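Local coordinates for EmGH1 (Erythrobacter marinus, PDB 5Z87), which probably hydrolyses beta-glucosidic bonds as a family 3 glycoside hydrolase, perhaps with arabinofuranosidase and xylosidase activities as well, at residues A[151-156]-A[726-731]; A[256-261]-A[751-756]. All coordinates share one frame; numbering follows the deposited sequence.

Interaction 1 (A[151-156]-A[726-731]); sequences CAFRPD and RGFQKV
F153, at the turn between helices 146-150 and 155-171, comes nearest to K730 of strand 724-733, their CA atoms 6.6 Å apart, and a water joins the backbones by donating to F153 O and accepting from K730 N. F153 has left helical geometry with positive phi, and R154 after it is the N-cap residue of helix 155-171. The two phenylalanines form a T-shaped pair: the CD2 edge of F153 points at the centre of one face of F728, with centroids 4.9 Å apart and planes at 82°. P155 meets the same ring in its plane, P155 CD lying 3.7 Å from F728 CE1. With chi1 at 67°, F728 CG sits between its backbone N and carbonyl carbon, which swings the ring into this corner. With an alanine here, the F153 edge would probably lose its aromatic face, and a gap would open beside P155. Strand 724-733 lies at one edge of the sheet in the fibronectin type III-like domain, so the contact docks that domain against the N-terminal domain; V203 and V206 of helix 201-216 also touch F728. K730 NZ donates to A152 O at 2.8 Å, 15° out of the carbonyl plane, and is further held by S622 and a salt bridge to E415. R154 CD packs 3.5 Å from K730 CD, the two side chains crossing at about a right angle, while R154 grips D156 side-on through NE and NH2.

Interaction 2 (A[256-261]-A[751-756]); sequences EMQNVV and GYRDAD. With EDO (1,2-ethanediol), chain K.
N259 reads the backbone of R753 with both ends of its amide. R753 N donates to N259 OD1 at 2.8 Å, and N259 ND2 returns a bond to R753 O at 2.9 Å; both are nearly straight, at 173° and 172°. Each donor lies in the plane of the carbonyl it meets and on a lone pair, and R753 O also lies in the amide plane of N259, so the pair of bonds fixes which way round the amide is turned. N259 ND2 has a further acceptor in V255 O, one helical turn back, which ties the side chain to its own helix as well. The chi1 of -59° puts N259 CG opposite its carbonyl carbon and sends the amide out toward the strand.

Beside it, Q258 makes its link through a water that accepts from Q258 NE2 and donates to A755 O. Its chain bends at chi2, and Q258 CG rests 3.4 Å from D754 O while Q258 OE1 lies 3.5 Å from R753 CD. R753 crosses Q258 at about a right angle and runs on, extended from CG to NE, to a hydrogen bond from its NH1 to G757 O. On the other flank Y752 CB packs 3.5 Å from N259 OD1; its hydroxyl is hydrogen-bonded to S717, and its side chain lies near that of the magnesium ligand D713. Beyond the strand, D754 OD1 accepts from D756 N and from K758 N.

The first of these bonds closes an Asx turn in the connection between the antiparallel strands 752-753 and 759-760, a beta hairpin whose first strand and connection set the fibronectin type III-like domain against helix 254-261 of the N-terminal, TIM-barrel-type domain.

Both interactions join the N-terminal domain to the fibronectin type III-like domain, but through different elements: interaction 1 uses a turn between helices and the edge strand 724-733, interaction 2 a helix and a short hairpin. Their centres lie 24 Å apart and their nearest atoms about 5 Å apart, without touching. Each contains a bridging water. Interaction 1 is nearer the centre of the chain and more buried, and joins an aromatic pair to a buried lysine. In interaction 2, farther out, the direct hydrogen bonds are amide-to-backbone, and its helix also reaches the second subunit, where E256 bonds to D285 and H251 of that chain.

Interaction 1 (A[151-156]-A[726-731])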
loop_
_atom_site.group_PDB
_atom_site.type_symbol
_atom_site.label_atom_id
_atom_site.label_comp_id
_atom_site.label_asym_id
_atom_site.label_seq_id
_atom_site.Cartn_x
_atom_site.Cartn_y
_atom_site.Cartn_z
ATOM N N CYS A 151 -8.510 -0.031 23.468
ATOM C CA CYS A 151 -8.631 -1.446 23.807
ATOM C C CYS A 151 -9.693 -1.683 24.852
ATOM O O CYS A 151 -10.147 -2.819 25.005
ATOM C CB CYS A 151 -7.322 -2.028 24.338
ATOM S SG CYS A 151 -5.892 -1.858 23.307
ATOM N N ALA A 152 -10.092 -0.635 25.571
ATOM C CA ALA A 152 -11.023 -0.801 26.679
ATOM C C ALA A 152 -12.444 -1.055 26.201
ATOM O O ALA A 152 -13.234 -1.678 26.924
ATOM C CB ALA A 152 -10.984 0.433 27.580
ATOM N N PHE A 153 -12.792 -0.584 25.002
ATOM C CA PHE A 153 -14.178 -0.651 24.512
ATOM C C PHE A 153 -15.157 -0.126 25.567
ATOM O O PHE A 153 -16.221 -0.701 25.810
ATOM C CB PHE A 153 -14.534 -2.072 24.052
ATOM C CG PHE A 153 -13.885 -2.442 22.740
ATOM C CD1 PHE A 153 -12.528 -2.756 22.692
ATOM C CD2 PHE A 153 -14.611 -2.420 21.552
ATOM C CE1 PHE A 153 -11.894 -3.071 21.480
ATOM C CE2 PHE A 153 -13.999 -2.731 20.329
ATOM C CZ PHE A 153 -12.629 -3.056 20.294
ATOM N N ARG A 154 -14.783 0.995 26.195
ATOM C CA ARG A 154 -15.591 1.663 27.218
ATOM C C ARG A 154 -15.736 3.132 26.836
ATOM O O ARG A 154 -15.080 4.005 27.422
ATOM C CB ARG A 154 -14.955 1.537 28.607
ATOM C CG ARG A 154 -15.012 0.147 29.227
ATOM C CD ARG A 154 -16.439 -0.244 29.538
ATOM N NE ARG A 154 -17.051 0.670 30.499
ATOM C CZ ARG A 154 -16.882 0.600 31.817
ATOM N NH1 ARG A 154 -16.119 -0.349 32.352
ATOM N NH2 ARG A 154 -17.484 1.481 32.601
ATOM N N PRO A 155 -16.561 3.443 25.837
ATOM C CA PRO A 155 -16.696 4.856 25.450
ATOM C C PRO A 155 -17.272 5.720 26.561
ATOM O O PRO A 155 -16.967 6.919 26.616
ATOM C CB PRO A 155 -17.602 4.807 24.212
ATOM C CG PRO A 155 -18.185 3.421 24.179
ATOM C CD PRO A 155 -17.235 2.532 24.894
ATOM N N ASP A 156 -18.066 5.141 27.468
ATOM C CA ASP A 156 -18.543 5.891 28.626
ATOM C C ASP A 156 -17.379 6.383 29.474
ATOM O O ASP A 156 -17.393 7.520 29.964
ATOM C CB ASP A 156 -19.499 5.033 29.463
ATOM C CG ASP A 156 -18.847 3.737 29.980
ATOM O OD1 ASP A 156 -17.910 3.205 29.341
ATOM O OD2 ASP A 156 -19.277 3.244 31.036
ATOM N N ARG A 726 -20.467 -3.177 13.375
ATOM C CA ARG A 726 -21.564 -2.234 13.500
ATOM C C ARG A 726 -22.022 -2.025 14.937
ATOM O O ARG A 726 -22.875 -1.164 15.163
ATOM C CB ARG A 726 -22.763 -2.681 12.644
ATOM C CG ARG A 726 -22.523 -2.572 11.136
ATOM C CD ARG A 726 -22.280 -1.120 10.772
ATOM N NE ARG A 726 -22.099 -0.877 9.343
ATOM C CZ ARG A 726 -20.912 -0.786 8.749
ATOM N NH1 ARG A 726 -19.807 -0.968 9.456
ATOM N NH2 ARG A 726 -20.826 -0.543 7.442
ATOM N N GLY A 727 -21.488 -2.768 15.907
ATOM C CA GLY A 727 -21.816 -2.545 17.305
ATOM C C GLY A 727 -20.885 -3.301 18.229
ATOM O O GLY A 727 -20.233 -4.273 17.832
ATOM N N PHE A 728 -20.818 -2.830 19.475
ATOM C CA PHE A 728 -20.148 -3.585 20.527
ATOM C C PHE A 728 -20.719 -3.184 21.880
ATOM O O PHE A 728 -21.274 -2.095 22.046
ATOM C CB PHE A 728 -18.625 -3.392 20.502
ATOM C CG PHE A 728 -18.173 -2.002 20.857
ATOM C CD1 PHE A 728 -18.176 -1.560 22.177
ATOM C CD2 PHE A 728 -17.717 -1.143 19.869
ATOM C CE1 PHE A 728 -17.751 -0.276 22.498
ATOM C CE2 PHE A 728 -17.281 0.138 20.186
ATOM C CZ PHE A 728 -17.296 0.571 21.508
ATOM N N GLN A 729 -20.531 -4.065 22.857
ATOM C CA GLN A 729 -21.026 -3.847 24.210
ATOM C C GLN A 729 -20.145 -4.614 25.183
ATOM O O GLN A 729 -20.123 -5.845 25.157
ATOM C CB GLN A 729 -22.472 -4.310 24.330
ATOM C CG GLN A 729 -23.099 -4.050 25.691
ATOM C CD GLN A 729 -22.999 -2.602 26.100
ATOM O OE1 GLN A 729 -23.682 -1.740 25.536
ATOM N NE2 GLN A 729 -22.131 -2.315 27.072
ATOM N N LYS A 730 -19.419 -3.906 26.037
ATOM C CA LYS A 730 -18.733 -4.569 27.137
ATOM C C LYS A 730 -19.759 -4.968 28.197
ATOM O O LYS A 730 -20.619 -4.165 28.570
ATOM C CB LYS A 730 -17.654 -3.662 27.726
ATOM C CG LYS A 730 -16.574 -4.427 28.487
ATOM C CD LYS A 730 -15.394 -3.553 28.821
ATOM C CE LYS A 730 -14.099 -4.329 28.753
ATOM N NZ LYS A 730 -12.921 -3.496 29.075
ATOM N N VAL A 731 -19.710 -6.227 28.634
ATOM C CA VAL A 731 -20.591 -6.728 29.685
ATOM C C VAL A 731 -19.743 -7.237 30.843
ATOM O O VAL A 731 -18.601 -7.673 30.665
ATOM C CB VAL A 731 -21.546 -7.841 29.207
ATOM C CG1 VAL A 731 -22.460 -7.319 28.127
ATOM C CG2 VAL A 731 -20.758 -9.053 28.724
HETATM O O HOH W 1 -18.889 -0.998 25.813
#

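Interaction 2 (A[256-261]-A[751-756])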
loop_
_atom_site.group_PDB
_atom_site.type_symbol
_atom_site.label_atom_id
_atom_site.label_comp_id
_atom_site.label_asym_id
_atom_site.label_seq_id
_atom_site.Cartn_x
_atom_site.Cartn_y
_atom_site.Cartn_z
ATOM N N GLU A 256 -14.190 4.443 -0.741
ATOM C CA GLU A 256 -13.375 4.173 0.438
ATOM C C GLU A 256 -13.346 5.388 1.372
ATOM O O GLU A 256 -13.573 5.265 2.579
ATOM C CB GLU A 256 -11.962 3.784 -0.005
ATOM C CG GLU A 256 -10.993 3.517 1.143
ATOM C CD GLU A 256 -9.553 3.345 0.672
ATOM O OE1 GLU A 256 -9.267 3.679 -0.490
ATOM O OE2 GLU A 256 -8.703 2.877 1.465
ATOM N N MET A 257 -13.108 6.579 0.814
ATOM C CA MET A 257 -13.082 7.794 1.630
ATOM C C MET A 257 -14.400 8.004 2.374
ATOM O O MET A 257 -14.406 8.338 3.564
ATOM C CB MET A 257 -12.759 8.997 0.747
ATOM C CG MET A 257 -12.835 10.319 1.470
ATOM S SD MET A 257 -11.506 10.607 2.658
ATOM C CE MET A 257 -10.108 10.886 1.593
ATOM N N GLN A 258 -15.527 7.749 1.707
ATOM C CA GLN A 258 -16.835 7.952 2.317
ATOM C C GLN A 258 -17.145 6.924 3.402
ATOM O O GLN A 258 -17.841 7.248 4.372
ATOM C CB GLN A 258 -17.926 7.913 1.236
ATOM C CG GLN A 258 -18.063 9.222 0.442
ATOM C CD GLN A 258 -18.663 10.352 1.282
ATOM O OE1 GLN A 258 -19.375 10.101 2.246
ATOM N NE2 GLN A 258 -18.376 11.590 0.914
ATOM N N ASN A 259 -16.656 5.689 3.268
ATOM C CA ASN A 259 -17.060 4.625 4.180
ATOM C C ASN A 259 -15.971 4.156 5.134
ATOM O O ASN A 259 -16.290 3.427 6.082
ATOM C CB ASN A 259 -17.587 3.420 3.385
ATOM C CG ASN A 259 -18.765 3.792 2.505
ATOM O OD1 ASN A 259 -19.904 3.719 2.935
ATOM N ND2 ASN A 259 -18.489 4.188 1.264
ATOM N N VAL A 260 -14.708 4.531 4.918
ATOM C CA VAL A 260 -13.612 4.184 5.830
ATOM C C VAL A 260 -13.134 5.403 6.599
ATOM O O VAL A 260 -13.171 5.427 7.828
ATOM C CB VAL A 260 -12.433 3.522 5.079
ATOM C CG1 VAL A 260 -11.288 3.255 6.040
ATOM C CG2 VAL A 260 -12.859 2.241 4.394
ATOM N N VAL A 261 -12.670 6.424 5.888
ATOM C CA VAL A 261 -11.869 7.480 6.491
ATOM C C VAL A 261 -12.754 8.553 7.121
ATOM O O VAL A 261 -12.515 8.986 8.254
ATOM C CB VAL A 261 -10.921 8.065 5.424
ATOM C CG1 VAL A 261 -10.127 9.221 5.979
ATOM C CG2 VAL A 261 -9.994 6.965 4.878
ATOM N N GLY A 751 -26.486 -0.108 4.616
ATOM C CA GLY A 751 -26.131 0.459 3.340
ATOM C C GLY A 751 -24.712 0.987 3.344
ATOM O O GLY A 751 -23.936 0.769 4.273
ATOM N N TYR A 752 -24.371 1.694 2.271
ATOM C CA TYR A 752 -23.057 2.309 2.163
ATOM C C TYR A 752 -23.212 3.579 1.351
ATOM O O TYR A 752 -24.192 3.747 0.623
ATOM C CB TYR A 752 -22.036 1.353 1.529
ATOM C CG TYR A 752 -22.149 1.238 0.027
ATOM C CD1 TYR A 752 -23.121 0.443 -0.564
ATOM C CD2 TYR A 752 -21.278 1.927 -0.797
ATOM C CE1 TYR A 752 -23.223 0.353 -1.955
ATOM C CE2 TYR A 752 -21.363 1.837 -2.173
ATOM C CZ TYR A 752 -22.327 1.053 -2.747
ATOM O OH TYR A 752 -22.386 0.994 -4.126
ATOM N N ARG A 753 -22.235 4.473 1.480
ATOM C CA ARG A 753 -22.276 5.771 0.817
ATOM C C ARG A 753 -21.573 5.707 -0.528
ATOM O O ARG A 753 -20.486 5.130 -0.633
ATOM C CB ARG A 753 -21.632 6.831 1.706
ATOM C CG ARG A 753 -22.388 7.020 3.012
ATOM C CD ARG A 753 -22.040 8.346 3.678
ATOM N NE ARG A 753 -22.769 8.465 4.927
ATOM C CZ ARG A 753 -23.955 9.059 5.039
ATOM N NH1 ARG A 753 -24.531 9.613 3.979
ATOM N NH2 ARG A 753 -24.566 9.097 6.214
ATOM N N ASP A 754 -22.196 6.287 -1.559
ATOM C CA ASP A 754 -21.580 6.317 -2.882
ATOM C C ASP A 754 -20.494 7.394 -2.922
ATOM O O ASP A 754 -20.193 8.046 -1.917
ATOM C CB ASP A 754 -22.638 6.501 -3.975
ATOM C CG ASP A 754 -23.292 7.900 -3.982
ATOM O OD1 ASP A 754 -22.717 8.902 -3.490
ATOM O OD2 ASP A 754 -24.412 7.990 -4.530
ATOM N N ALA A 755 -19.908 7.616 -4.102
ATOM C CA ALA A 755 -18.780 8.539 -4.196
ATOM C C ALA A 755 -19.172 9.970 -3.851
ATOM O O ALA A 755 -18.292 10.778 -3.532
ATOM C CB ALA A 755 -18.157 8.478 -5.594
ATOM N N ASP A 756 -20.468 10.294 -3.878
ATOM C CA ASP A 756 -20.957 11.626 -3.528
ATOM C C ASP A 756 -21.408 11.747 -2.077
ATOM O O ASP A 756 -21.770 12.848 -1.650
ATOM C CB ASP A 756 -22.115 12.020 -4.448
ATOM C CG ASP A 756 -21.746 11.932 -5.914
ATOM O OD1 ASP A 756 -20.606 12.318 -6.260
ATOM O OD2 ASP A 756 -22.592 11.471 -6.715
HETATM C C1 EDO K . -23.982 13.757 1.735
HETATM O O1 EDO K . -24.060 13.481 0.331
HETATM C C2 EDO K . -25.382 14.116 2.226
HETATM O O2 EDO K . -26.047 12.948 2.729
HETATM O O HOH W 2 -17.638 12.727 -1.810
#